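Local coordinates for IroE protein (Escherichia coli, PDB 2GZS) that hydrolyses enterobactin and its glucosylated forms, the salmochelins, opening the trilactone usually just once to give linear trimers, and prefers the iron-free siderophores, at residues I3-F13 and M55-L66; Q65-I74 and Q257-E265. All blocks are in the same frame, centred on the assembly; numbering follows the deposited sequence.

How the contacts relate
Both contacts pack helix 60-66, sharing Gln-65 and Leu-66, and both reach the same sheet, contact 1 at its edge strand 11-19 and contact 2 at strand 73-79. Contact 1 sets helices 51-57 and 60-66 against the N-terminal helix and that edge strand; contact 2 joins the end of helix 60-66 and the loop after it to the end of helix 247-262. Each has a buried leucine-rich floor and a more open polar margin. In contact 1 aromatic rings lie against the helix, with one serine-aspartate bond; contact 2 depends on aliphatic packing, a backbone bond and bridging waters. Their centres are about 13 Å apart, and Tyr-11 of contact 1 probably hydrogen-bonds the Pro-72 carbonyl in contact 2.

Contact 1 of 2, residues I3-F13 and M55-L66; sequences IADKGSVFYHF and MDRLDDELLKQL
Edge strand 11-19 and the turn before it pack on helix 60-66 through the rings of Phe-10 and Tyr-11. Lys-64 CA stands 3.8 Å from the centroid of the Phe-10 ring, only 10° off its normal, a CH-pi contact. With CG beside the backbone N (chi1 -72°), the ring lies alongside the lysine, whose CB meets CZ while its amine leads outward. Replacing Phe-10 by alanine would probably leave Lys-64 CA and CB without their aromatic cover. In the alpha/beta-hydrolase fold such helices flank the sheet, and Leu-63 fills the interface: its CD2 sits over a face of Tyr-11, 3.8 Å from CE1, while CD1 meets Ile-3 CD1 tip to tip at 3.9 Å. Tyr-11 OH passes Leu-66 CD1 to hydrogen-bond the Pro-72 carbonyl. Ser-8 suits its turn because one small hydroxyl does two jobs: OG donates to Asp-60 OD1 at 2.6 Å, on the syn side but tilted 27° out of the carboxylate plane, and accepts from Phe-10 N at 3.0 Å, closing an ST turn. The bent chain of selenomethionine Met-55 brings CE within 3.5 Å of Ala-4 CB, and a water joins Ile-3 N to Met-55 O.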
loop_
_atom_site.group_PDB
_atom_site.type_symbol
_atom_site.label_atom_id
_atom_site.label_comp_id
_atom_site.label_asym_id
_atom_site.label_seq_id
_atom_site.Cartn_x
_atom_site.Cartn_y
_atom_site.Cartn_z
ATOM N N ILE A 3 12.551 -5.726 13.589
ATOM C CA ILE A 3 12.037 -7.101 13.804
ATOM C C ILE A 3 12.573 -8.046 12.750
ATOM O O ILE A 3 12.704 -9.260 13.001
ATOM C CB ILE A 3 10.492 -7.193 13.848
ATOM C CG1 ILE A 3 10.049 -8.554 14.350
ATOM C CG2 ILE A 3 9.950 -6.769 12.488
ATOM C CD1 ILE A 3 8.632 -8.813 14.766
ATOM N N ALA A 4 12.892 -7.533 11.561
ATOM C CA ALA A 4 13.553 -8.390 10.591
ATOM C C ALA A 4 14.929 -8.895 11.040
ATOM O O ALA A 4 15.353 -10.021 10.737
ATOM C CB ALA A 4 13.783 -7.629 9.285
ATOM N N ASP A 5 15.655 -8.037 11.750
ATOM C CA ASP A 5 16.985 -8.355 12.225
ATOM C C ASP A 5 16.900 -9.335 13.396
ATOM O O ASP A 5 17.732 -10.229 13.511
ATOM C CB ASP A 5 17.765 -7.113 12.722
ATOM C CG ASP A 5 17.891 -6.110 11.578
ATOM O OD1 ASP A 5 18.492 -6.479 10.549
ATOM O OD2 ASP A 5 17.385 -4.993 11.734
ATOM N N LYS A 6 15.890 -9.123 14.243
ATOM C CA LYS A 6 15.701 -9.955 15.436
ATOM C C LYS A 6 15.052 -11.284 15.127
ATOM O O LYS A 6 15.417 -12.287 15.755
ATOM C CB LYS A 6 14.891 -9.157 16.457
ATOM C CG LYS A 6 13.777 -9.932 17.140
ATOM C CD LYS A 6 13.075 -9.034 18.156
ATOM C CE LYS A 6 12.892 -9.747 19.484
ATOM N NZ LYS A 6 11.965 -8.980 20.379
ATOM N N GLY A 7 14.129 -11.371 14.164
ATOM C CA GLY A 7 13.469 -12.671 13.938
ATOM C C GLY A 7 12.188 -12.798 14.726
ATOM O O GLY A 7 12.000 -12.085 15.698
ATOM N N SER A 8 11.283 -13.664 14.280
ATOM C CA SER A 8 10.026 -13.903 14.954
ATOM C C SER A 8 9.690 -15.393 14.902
ATOM O O SER A 8 10.017 -16.092 13.910
ATOM C CB SER A 8 8.878 -13.097 14.360
ATOM O OG SER A 8 7.642 -13.486 14.878
ATOM N N VAL A 9 9.030 -15.866 15.979
ATOM C CA VAL A 9 8.648 -17.263 15.851
ATOM C C VAL A 9 7.578 -17.444 14.814
ATOM O O VAL A 9 7.288 -18.530 14.327
ATOM C CB VAL A 9 8.160 -17.803 17.217
ATOM C CG1 VAL A 9 9.301 -18.021 18.155
ATOM C CG2 VAL A 9 7.158 -16.815 17.846
ATOM N N PHE A 10 6.844 -16.376 14.387
ATOM C CA PHE A 10 5.732 -16.526 13.498
ATOM C C PHE A 10 6.081 -16.386 11.993
ATOM O O PHE A 10 5.350 -16.855 11.163
ATOM C CB PHE A 10 4.704 -15.415 13.875
ATOM C CG PHE A 10 4.004 -15.712 15.227
ATOM C CD1 PHE A 10 3.092 -16.725 15.304
ATOM C CD2 PHE A 10 4.368 -14.926 16.315
ATOM C CE1 PHE A 10 2.472 -16.961 16.544
ATOM C CE2 PHE A 10 3.775 -15.156 17.552
ATOM C CZ PHE A 10 2.878 -16.195 17.621
ATOM N N TYR A 11 7.200 -15.721 11.742
ATOM C CA TYR A 11 7.568 -15.275 10.389
ATOM C C TYR A 11 9.087 -15.235 10.261
ATOM O O TYR A 11 9.807 -15.036 11.219
ATOM C CB TYR A 11 7.099 -13.822 10.151
ATOM C CG TYR A 11 5.750 -13.563 9.593
ATOM C CD1 TYR A 11 4.590 -13.707 10.360
ATOM C CD2 TYR A 11 5.565 -13.177 8.254
ATOM C CE1 TYR A 11 3.294 -13.498 9.915
ATOM C CE2 TYR A 11 4.268 -12.960 7.798
ATOM C CZ TYR A 11 3.136 -13.097 8.591
ATOM O OH TYR A 11 1.861 -12.884 8.123
ATOM N N HIS A 12 9.607 -15.423 9.050
ATOM C CA HIS A 12 11.029 -15.252 8.777
ATOM C C HIS A 12 11.202 -14.142 7.730
ATOM O O HIS A 12 10.343 -13.930 6.914
ATOM C CB HIS A 12 11.702 -16.513 8.231
ATOM C CG HIS A 12 11.133 -17.269 7.095
ATOM N ND1 HIS A 12 10.009 -18.036 7.169
ATOM C CD2 HIS A 12 11.551 -17.387 5.799
ATOM C CE1 HIS A 12 9.712 -18.628 6.020
ATOM N NE2 HIS A 12 10.654 -18.216 5.193
ATOM N N PHE A 13 12.338 -13.514 7.790
ATOM C CA PHE A 13 12.506 -12.282 7.002
ATOM C C PHE A 13 13.745 -12.332 6.142
ATOM O O PHE A 13 14.750 -12.912 6.505
ATOM C CB PHE A 13 12.729 -11.139 7.988
ATOM C CG PHE A 13 11.576 -10.907 8.916
ATOM C CD1 PHE A 13 10.635 -9.956 8.610
ATOM C CD2 PHE A 13 11.476 -11.684 10.086
ATOM C CE1 PHE A 13 9.582 -9.764 9.487
ATOM C CE2 PHE A 13 10.412 -11.468 10.944
ATOM C CZ PHE A 13 9.463 -10.524 10.638
HETATM N N MSE A 55 8.176 -1.561 9.095
HETATM C CA MSE A 55 8.995 -2.557 9.842
HETATM C C MSE A 55 9.252 -2.133 11.265
HETATM O O MSE A 55 9.278 -3.025 12.124
HETATM C CB MSE A 55 10.316 -2.796 9.128
HETATM C CG MSE A 55 10.051 -3.496 7.771
HETATM SE SE MSE A 55 9.284 -5.266 7.932
HETATM C CE MSE A 55 10.663 -5.987 8.908
ATOM N N ASP A 56 9.440 -0.865 11.518
ATOM C CA ASP A 56 9.635 -0.403 12.887
ATOM C C ASP A 56 8.391 -0.661 13.719
ATOM O O ASP A 56 8.557 -0.689 14.973
ATOM C CB ASP A 56 9.886 1.106 12.839
ATOM C CG ASP A 56 10.014 1.720 14.237
ATOM O OD1 ASP A 56 11.161 1.734 14.727
ATOM O OD2 ASP A 56 9.008 2.171 14.832
ATOM N N ARG A 57 7.206 -0.771 13.173
ATOM C CA ARG A 57 5.939 -0.879 13.951
ATOM C C ARG A 57 5.480 -2.328 13.935
ATOM O O ARG A 57 4.509 -2.647 14.622
ATOM C CB ARG A 57 4.892 0.043 13.323
ATOM C CG ARG A 57 5.164 1.528 13.471
ATOM C CD ARG A 57 4.402 2.360 12.461
ATOM N NE ARG A 57 4.387 3.766 12.799
ATOM C CZ ARG A 57 5.290 4.691 12.900
ATOM N NH1 ARG A 57 6.579 4.427 12.673
ATOM N NH2 ARG A 57 4.927 5.939 13.243
ATOM N N LEU A 58 6.095 -3.234 13.178
ATOM C CA LEU A 58 5.645 -4.613 13.113
ATOM C C LEU A 58 6.043 -5.321 14.400
ATOM O O LEU A 58 7.166 -5.111 14.842
ATOM C CB LEU A 58 6.231 -5.257 11.863
ATOM C CG LEU A 58 5.707 -6.597 11.430
ATOM C CD1 LEU A 58 4.228 -6.446 11.050
ATOM C CD2 LEU A 58 6.496 -7.176 10.232
ATOM N N ASP A 59 5.087 -6.058 14.979
ATOM C CA ASP A 59 5.431 -6.652 16.281
ATOM C C ASP A 59 4.791 -8.049 16.322
ATOM O O ASP A 59 3.950 -8.387 15.497
ATOM C CB ASP A 59 5.007 -5.805 17.470
ATOM C CG ASP A 59 3.534 -5.461 17.519
ATOM O OD1 ASP A 59 2.677 -6.188 16.992
ATOM O OD2 ASP A 59 3.192 -4.394 18.072
ATOM N N ASP A 60 5.264 -8.786 17.354
ATOM C CA ASP A 60 4.823 -10.178 17.419
ATOM C C ASP A 60 3.317 -10.276 17.668
ATOM O O ASP A 60 2.760 -11.278 17.195
ATOM C CB ASP A 60 5.611 -10.947 18.498
ATOM C CG ASP A 60 6.881 -11.638 18.050
ATOM O OD1 ASP A 60 7.132 -11.817 16.838
ATOM O OD2 ASP A 60 7.692 -12.025 18.940
ATOM N N GLU A 61 2.680 -9.348 18.404
ATOM C CA GLU A 61 1.236 -9.496 18.635
ATOM C C GLU A 61 0.491 -9.437 17.297
ATOM O O GLU A 61 -0.422 -10.197 17.093
ATOM C CB GLU A 61 0.530 -8.450 19.523
ATOM C CG GLU A 61 -0.974 -8.583 19.609
ATOM C CD GLU A 61 -2.018 -7.650 19.042
ATOM O OE1 GLU A 61 -1.789 -6.843 18.081
ATOM O OE2 GLU A 61 -3.204 -7.711 19.566
ATOM N N LEU A 62 0.844 -8.543 16.358
ATOM C CA LEU A 62 0.191 -8.545 15.071
ATOM C C LEU A 62 0.479 -9.832 14.295
ATOM O O LEU A 62 -0.450 -10.392 13.765
ATOM C CB LEU A 62 0.652 -7.300 14.250
ATOM C CG LEU A 62 0.034 -7.239 12.833
ATOM C CD1 LEU A 62 -1.438 -7.031 12.738
ATOM C CD2 LEU A 62 0.745 -6.101 12.094
ATOM N N LEU A 63 1.748 -10.251 14.305
ATOM C CA LEU A 63 2.048 -11.498 13.570
ATOM C C LEU A 63 1.289 -12.723 14.110
ATOM O O LEU A 63 0.866 -13.481 13.263
ATOM C CB LEU A 63 3.563 -11.691 13.590
ATOM C CG LEU A 63 4.414 -10.536 12.973
ATOM C CD1 LEU A 63 5.904 -10.923 12.974
ATOM C CD2 LEU A 63 3.947 -10.188 11.566
ATOM N N LYS A 64 1.158 -12.751 15.437
ATOM C CA LYS A 64 0.362 -13.819 16.063
ATOM C C LYS A 64 -1.059 -13.782 15.574
ATOM O O LYS A 64 -1.651 -14.756 15.156
ATOM C CB LYS A 64 0.492 -13.647 17.573
ATOM C CG LYS A 64 -0.443 -14.578 18.359
ATOM C CD LYS A 64 -0.170 -14.307 19.844
ATOM C CE LYS A 64 -1.133 -15.022 20.770
ATOM N NZ LYS A 64 -2.328 -14.205 21.137
ATOM N N GLN A 65 -1.673 -12.567 15.551
ATOM C CA GLN A 65 -3.065 -12.491 15.137
ATOM C C GLN A 65 -3.298 -12.840 13.660
ATOM O O GLN A 65 -4.214 -13.438 13.193
ATOM C CB GLN A 65 -3.615 -11.073 15.459
ATOM C CG GLN A 65 -5.104 -10.922 15.195
ATOM C CD GLN A 65 -5.954 -11.808 16.145
ATOM O OE1 GLN A 65 -5.580 -11.868 17.322
ATOM N NE2 GLN A 65 -6.986 -12.423 15.616
ATOM N N LEU A 66 -2.336 -12.348 12.806
ATOM C CA LEU A 66 -2.384 -12.760 11.409
ATOM C C LEU A 66 -2.355 -14.258 11.190
ATOM O O LEU A 66 -2.982 -14.806 10.301
ATOM C CB LEU A 66 -1.189 -12.138 10.637
ATOM C CG LEU A 66 -1.203 -10.598 10.555
ATOM C CD1 LEU A 66 0.065 -10.154 9.813
ATOM C CD2 LEU A 66 -2.406 -10.015 9.862
HETATM O O HOH W 1 10.398 -3.802 14.374
#

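Contact 2 of 2, residues Q65-I74 and Q257-E265; sequences QLSEKTPPVI and QALLDISGE
The carbonyl of Ser-263 receives Thr-70 N in its own plane, at 2.9 Å and with a C=O...N angle of 149°, and this bond fixes the loop after helix 60-66 to the end of helix 247-262. The Leu-260 carbonyl is approached from opposite faces, by Glu-265 N and by Ser-263 OG, the latter at 2.7 Å. Serine suits this place: OG, held between the backbone N and the carbonyl carbon (chi1 82°), folds back onto the last turn, while CB lies against Pro-72 CD and Leu-66 CD2. Gln-257 NE2 meets Glu-265 OE2 from above the carboxylate plane, while OE2 lies in the plane of the Gln-257 amide.

Lys-69 lays its aliphatic chain across Glu-265, CE coming 3.6 Å from Glu-265 CA. The charges stop short of a salt bridge, with NZ 4.5 Å from OE1; a water takes bonds from Lys-69 NZ and Gln-65 NE2 and donates to Glu-265 OE1. A second water donates to Gln-65 O and Ser-263 OG.

Beneath this polar margin the contact is aliphatic. Leu-259 CD2 touches both Ile-74 CG1, at 3.8 Å, and Pro-72 CG, at 3.9 Å, and Pro-72 CB also meets Ile-262 CG2. The rigid proline ring thus offers a compact surface to two helix residues. Leu-66 CD2 presses on the Leu-259 backbone, 3.5 Å from its O, and Leu-260 CD2 meets the methylene Gln-65 CG at 3.6 Å.

Gly-264, whose positive phi would crowd a CB against the preceding carbonyl, bonds back to Asp-261 O while Glu-265 N reaches Leu-260 O: a Schellman motif ending the C-terminal helix of this alpha/beta-hydrolase, the helix that begins at active-site His-247.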
loop_
_atom_site.group_PDB
_atom_site.type_symbol
_atom_site.label_atom_id
_atom_site.label_comp_id
_atom_site.label_asym_id
_atom_site.label_seq_id
_atom_site.Cartn_x
_atom_site.Cartn_y
_atom_site.Cartn_z
ATOM N N GLN A 65 -1.673 -12.567 15.551
ATOM C CA GLN A 65 -3.065 -12.491 15.137
ATOM C C GLN A 65 -3.298 -12.840 13.660
ATOM O O GLN A 65 -4.214 -13.438 13.193
ATOM C CB GLN A 65 -3.615 -11.073 15.459
ATOM C CG GLN A 65 -5.104 -10.922 15.195
ATOM C CD GLN A 65 -5.954 -11.808 16.145
ATOM O OE1 GLN A 65 -5.580 -11.868 17.322
ATOM N NE2 GLN A 65 -6.986 -12.423 15.616
ATOM N N LEU A 66 -2.336 -12.348 12.806
ATOM C CA LEU A 66 -2.384 -12.760 11.409
ATOM C C LEU A 66 -2.355 -14.258 11.190
ATOM O O LEU A 66 -2.982 -14.806 10.301
ATOM C CB LEU A 66 -1.189 -12.138 10.637
ATOM C CG LEU A 66 -1.203 -10.598 10.555
ATOM C CD1 LEU A 66 0.065 -10.154 9.813
ATOM C CD2 LEU A 66 -2.406 -10.015 9.862
ATOM N N SER A 67 -1.562 -14.849 12.114
ATOM C CA SER A 67 -1.411 -16.311 11.981
ATOM C C SER A 67 -2.644 -17.049 12.478
ATOM O O SER A 67 -2.754 -18.276 12.377
ATOM C CB SER A 67 -0.161 -16.677 12.788
ATOM O OG SER A 67 1.014 -16.079 12.313
ATOM N N GLU A 68 -3.650 -16.371 13.046
ATOM C CA GLU A 68 -4.885 -17.052 13.457
ATOM C C GLU A 68 -5.745 -17.373 12.265
ATOM O O GLU A 68 -6.622 -18.230 12.267
ATOM C CB GLU A 68 -5.732 -16.185 14.422
ATOM C CG GLU A 68 -5.135 -15.941 15.810
ATOM C CD GLU A 68 -4.988 -17.162 16.699
ATOM O OE1 GLU A 68 -5.944 -17.967 16.755
ATOM O OE2 GLU A 68 -3.939 -17.337 17.345
ATOM N N LYS A 69 -5.581 -16.626 11.175
ATOM C CA LYS A 69 -6.343 -16.788 9.960
ATOM C C LYS A 69 -5.383 -17.230 8.875
ATOM O O LYS A 69 -4.683 -18.233 9.119
ATOM C CB LYS A 69 -7.118 -15.488 9.640
ATOM C CG LYS A 69 -8.287 -15.405 10.639
ATOM C CD LYS A 69 -8.583 -13.996 11.117
ATOM C CE LYS A 69 -9.950 -13.854 11.768
ATOM N NZ LYS A 69 -9.996 -13.471 13.207
ATOM N N THR A 70 -5.294 -16.594 7.743
ATOM C CA THR A 70 -4.353 -16.937 6.686
ATOM C C THR A 70 -3.220 -15.912 6.628
ATOM O O THR A 70 -3.393 -14.910 5.932
ATOM C CB THR A 70 -5.098 -16.970 5.343
ATOM O OG1 THR A 70 -6.174 -17.932 5.465
ATOM C CG2 THR A 70 -4.229 -17.491 4.211
ATOM N N PRO A 71 -2.125 -16.044 7.332
ATOM C CA PRO A 71 -1.114 -14.971 7.414
ATOM C C PRO A 71 -0.566 -14.715 6.031
ATOM O O PRO A 71 -0.258 -15.585 5.215
ATOM C CB PRO A 71 -0.054 -15.464 8.415
ATOM C CG PRO A 71 -0.195 -16.956 8.356
ATOM C CD PRO A 71 -1.688 -17.208 8.167
ATOM N N PRO A 72 -0.434 -13.405 5.715
ATOM C CA PRO A 72 0.114 -13.058 4.402
ATOM C C PRO A 72 1.627 -12.949 4.371
ATOM O O PRO A 72 2.236 -12.653 5.403
ATOM C CB PRO A 72 -0.507 -11.626 4.184
ATOM C CG PRO A 72 -0.507 -11.082 5.586
ATOM C CD PRO A 72 -0.888 -12.222 6.489
ATOM N N VAL A 73 2.173 -13.086 3.160
ATOM C CA VAL A 73 3.503 -12.523 2.926
ATOM C C VAL A 73 3.444 -10.973 2.980
ATOM O O VAL A 73 2.473 -10.420 2.423
ATOM C CB VAL A 73 4.077 -13.001 1.598
ATOM C CG1 VAL A 73 5.395 -12.391 1.180
ATOM C CG2 VAL A 73 4.277 -14.560 1.687
ATOM N N ILE A 74 4.419 -10.401 3.649
ATOM C CA ILE A 74 4.414 -8.926 3.799
ATOM C C ILE A 74 5.647 -8.424 3.074
ATOM O O ILE A 74 6.786 -8.856 3.346
ATOM C CB ILE A 74 4.500 -8.565 5.274
ATOM C CG1 ILE A 74 3.419 -9.285 6.112
ATOM C CG2 ILE A 74 4.461 -7.064 5.406
ATOM C CD1 ILE A 74 3.468 -8.861 7.569
ATOM N N GLN A 257 -4.828 -2.937 9.974
ATOM C CA GLN A 257 -6.124 -3.415 9.557
ATOM C C GLN A 257 -6.083 -3.962 8.124
ATOM O O GLN A 257 -6.774 -4.915 7.818
ATOM C CB GLN A 257 -7.229 -2.341 9.756
ATOM C CG GLN A 257 -8.617 -2.886 9.391
ATOM C CD GLN A 257 -9.073 -3.965 10.379
ATOM O OE1 GLN A 257 -9.273 -3.662 11.557
ATOM N NE2 GLN A 257 -9.214 -5.212 9.955
ATOM N N ALA A 258 -5.224 -3.353 7.277
ATOM C CA ALA A 258 -5.075 -3.935 5.933
ATOM C C ALA A 258 -4.472 -5.349 6.006
ATOM O O ALA A 258 -4.984 -6.202 5.299
ATOM C CB ALA A 258 -4.224 -2.978 5.084
ATOM N N LEU A 259 -3.445 -5.465 6.823
ATOM C CA LEU A 259 -2.916 -6.861 6.944
ATOM C C LEU A 259 -3.982 -7.809 7.468
ATOM O O LEU A 259 -4.158 -8.934 7.020
ATOM C CB LEU A 259 -1.693 -6.802 7.846
ATOM C CG LEU A 259 -0.428 -6.255 7.228
ATOM C CD1 LEU A 259 0.641 -5.885 8.249
ATOM C CD2 LEU A 259 0.154 -7.309 6.231
ATOM N N LEU A 260 -4.699 -7.368 8.497
ATOM C CA LEU A 260 -5.720 -8.268 9.085
ATOM C C LEU A 260 -6.788 -8.618 8.080
ATOM O O LEU A 260 -7.295 -9.754 7.961
ATOM C CB LEU A 260 -6.311 -7.610 10.340
ATOM C CG LEU A 260 -5.353 -7.555 11.521
ATOM C CD1 LEU A 260 -5.823 -6.514 12.528
ATOM C CD2 LEU A 260 -5.237 -8.905 12.240
ATOM N N ASP A 261 -7.202 -7.610 7.272
ATOM C CA ASP A 261 -8.209 -7.867 6.262
ATOM C C ASP A 261 -7.725 -8.880 5.211
ATOM O O ASP A 261 -8.489 -9.790 4.864
ATOM C CB ASP A 261 -8.604 -6.503 5.644
ATOM C CG ASP A 261 -9.806 -6.604 4.734
ATOM O OD1 ASP A 261 -10.928 -7.058 5.067
ATOM O OD2 ASP A 261 -9.688 -6.274 3.548
ATOM N N ILE A 262 -6.473 -8.685 4.719
ATOM C CA ILE A 262 -6.032 -9.596 3.643
ATOM C C ILE A 262 -5.766 -11.007 4.243
ATOM O O ILE A 262 -5.828 -11.939 3.426
ATOM C CB ILE A 262 -4.832 -9.002 2.887
ATOM C CG1 ILE A 262 -4.823 -9.472 1.411
ATOM C CG2 ILE A 262 -3.507 -9.255 3.592
ATOM C CD1 ILE A 262 -3.652 -8.818 0.696
ATOM N N SER A 263 -5.535 -11.089 5.526
ATOM C CA SER A 263 -5.384 -12.436 6.160
ATOM C C SER A 263 -6.731 -13.115 6.260
ATOM O O SER A 263 -6.742 -14.306 6.663
ATOM C CB SER A 263 -4.773 -12.262 7.538
ATOM O OG SER A 263 -5.763 -11.911 8.513
ATOM N N GLY A 264 -7.875 -12.504 5.955
ATOM C CA GLY A 264 -9.156 -13.173 6.086
ATOM C C GLY A 264 -10.038 -12.823 7.248
ATOM O O GLY A 264 -11.087 -13.489 7.507
ATOM N N GLU A 265 -9.703 -11.741 7.978
ATOM C CA GLU A 265 -10.548 -11.409 9.136
ATOM C C GLU A 265 -11.982 -11.124 8.750
ATOM O O GLU A 265 -12.900 -11.597 9.458
ATOM C CB GLU A 265 -9.898 -10.200 9.831
ATOM C CG GLU A 265 -10.533 -9.838 11.152
ATOM C CD GLU A 265 -9.739 -8.769 11.870
ATOM O OE1 GLU A 265 -8.866 -9.108 12.657
ATOM O OE2 GLU A 265 -10.083 -7.552 11.674
HETATM O O HOH W 2 -7.945 -11.656 12.936
HETATM O O HOH W 3 -5.852 -12.384 11.288
#